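PDB 6DZD: purine nucleoside phosphorylase from Bacillus licheniformis, which probably catalyses the phosphorolysis of adenosine, inosine and S-methyl-5'-thioadenosine to release the free base, and may also deaminate adenosine. Local coordinates for residues S251-R254 with S255-S259. Numbering follows the deposited sequence.
With ZN (zinc ion), chain C.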
loop_
_atom_site.group_PDB
_atom_site.type_symbol
_atom_site.label_atom_id
_atom_site.label_comp_id
_atom_site.label_asym_id
_atom_site.label_seq_id
_atom_site.Cartn_x
_atom_site.Cartn_y
_atom_site.Cartn_z
ATOM N N SER A 251 5.796 3.825 -12.232
ATOM C CA SER A 251 6.096 4.733 -13.336
ATOM C C SER A 251 6.492 3.972 -14.603
ATOM O O SER A 251 6.020 4.289 -15.703
ATOM C CB SER A 251 7.205 5.701 -12.920
ATOM O OG SER A 251 7.560 6.567 -13.978
ATOM N N CYS A 252 7.358 2.966 -14.470
ATOM C CA CYS A 252 7.869 2.285 -15.653
ATOM C C CYS A 252 6.796 1.448 -16.338
ATOM O O CYS A 252 6.690 1.460 -17.568
ATOM C CB CYS A 252 9.058 1.410 -15.276
ATOM S SG CYS A 252 10.583 2.295 -15.011
ATOM N N GLU A 253 5.970 0.747 -15.569
ATOM C CA GLU A 253 5.043 -0.237 -16.131
ATOM C C GLU A 253 3.805 0.487 -16.639
ATOM O O GLU A 253 2.778 0.586 -15.963
ATOM C CB GLU A 253 4.682 -1.298 -15.093
ATOM C CG GLU A 253 5.875 -2.016 -14.422
ATOM C CD GLU A 253 6.674 -2.855 -15.400
ATOM O OE1 GLU A 253 7.798 -3.305 -15.053
ATOM O OE2 GLU A 253 6.173 -3.043 -16.530
ATOM N N ARG A 254 3.886 0.965 -17.879
ATOM C CA ARG A 254 2.818 1.813 -18.394
ATOM C C ARG A 254 1.547 1.015 -18.691
ATOM O O ARG A 254 0.442 1.538 -18.541
ATOM C CB ARG A 254 3.300 2.541 -19.656
ATOM C CG ARG A 254 4.409 3.575 -19.439
ATOM C CD ARG A 254 5.663 3.306 -20.318
ATOM N NE ARG A 254 5.409 3.480 -21.755
ATOM C CZ ARG A 254 5.388 4.662 -22.372
ATOM N NH1 ARG A 254 5.130 4.738 -23.682
ATOM N NH2 ARG A 254 5.616 5.773 -21.670
ATOM N N SER A 255 1.665 -0.259 -19.040
ATOM C CA SER A 255 0.459 -1.017 -19.332
ATOM C C SER A 255 -0.195 -1.589 -18.083
ATOM O O SER A 255 -1.270 -2.179 -18.194
ATOM C CB SER A 255 0.736 -2.126 -20.367
ATOM O OG SER A 255 2.036 -2.685 -20.243
ATOM N N LEU A 256 0.401 -1.411 -16.902
ATOM C CA LEU A 256 -0.088 -2.039 -15.675
ATOM C C LEU A 256 -0.615 -1.063 -14.631
ATOM O O LEU A 256 -1.581 -1.385 -13.942
ATOM C CB LEU A 256 1.017 -2.897 -15.028
ATOM C CG LEU A 256 1.401 -4.192 -15.735
ATOM C CD1 LEU A 256 2.476 -4.922 -14.924
ATOM C CD2 LEU A 256 0.181 -5.051 -15.968
ATOM N N PHE A 257 0.018 0.087 -14.425
ATOM C CA PHE A 257 -0.278 0.890 -13.246
ATOM C C PHE A 257 -0.546 2.353 -13.591
ATOM O O PHE A 257 -0.076 2.871 -14.608
ATOM C CB PHE A 257 0.872 0.785 -12.237
ATOM C CG PHE A 257 1.142 -0.621 -11.787
ATOM C CD1 PHE A 257 0.113 -1.412 -11.305
ATOM C CD2 PHE A 257 2.415 -1.160 -11.867
ATOM C CE1 PHE A 257 0.352 -2.712 -10.899
ATOM C CE2 PHE A 257 2.657 -2.449 -11.463
ATOM C CZ PHE A 257 1.625 -3.229 -10.975
ATOM N N PHE A 258 -1.333 3.014 -12.738
ATOM C CA PHE A 258 -1.332 4.469 -12.711
ATOM C C PHE A 258 -0.050 4.941 -12.043
ATOM O O PHE A 258 0.472 4.298 -11.122
ATOM C CB PHE A 258 -2.520 5.034 -11.918
ATOM C CG PHE A 258 -3.883 4.570 -12.385
ATOM C CD1 PHE A 258 -4.428 5.043 -13.578
ATOM C CD2 PHE A 258 -4.634 3.677 -11.611
ATOM C CE1 PHE A 258 -5.694 4.630 -13.995
ATOM C CE2 PHE A 258 -5.893 3.255 -12.027
ATOM C CZ PHE A 258 -6.428 3.741 -13.216
ATOM N N SER A 259 0.436 6.105 -12.461
ATOM C CA SER A 259 1.597 6.684 -11.793
ATOM C C SER A 259 1.414 8.183 -11.661
ATOM O O SER A 259 1.258 8.881 -12.669
ATOM C CB SER A 259 2.889 6.383 -12.543
ATOM O OG SER A 259 3.926 7.148 -11.966
HETATM ZN ZN ZN C . 10.794 3.296 -12.900
#
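Glu-253 and Leu-256 end a type I beta turn with Arg-254 and Ser-255 at its corners, and Glu-253 O accepts both Leu-256 N and Phe-257 N, each at 3.2 Å, so that an alpha-turn is laid over the beta turn. The oxygen accommodates two donors because Phe-257 N lies almost in line with the carbonyl (C=O...N 166°) and Leu-256 N well above its plane. An inverse gamma turn centred on Glu-253 bends the chain just after the zinc ligand Cys-252.

On one side of the turn the contact is apolar. Glu-253 offers its CB, 3.9 Å from CD2 of the Phe-257 ring and 4.0 Å from Leu-256 CB, while Leu-256 CB sits over the centre of one ring face. With CG anti to the carbonyl carbon (chi1 -54°), the bent chain of Glu-253 carries its carboxylate away from the ring, and a polar end suits this partly exposed site. The turn lies in the loop between strands 243-245 and 270-276, where buried Phe-257 also packs on Met-270 of the latter and on Pro-184. Small Ser-255 suits the exposed corner.

At the open end, compact serines let the arms close in: Ser-259 OG lies 3.5 Å from Ser-251 CA. That hydroxyl is hydrogen-bonded to Asp-131, and Arg-262 joins both arms by bonding Ser-251 O and Phe-257 O. Beside them, with Cys-189, Cys-190 and Cys-249 as the other ligands, Cys-252 SG binds zinc at 2.3 Å.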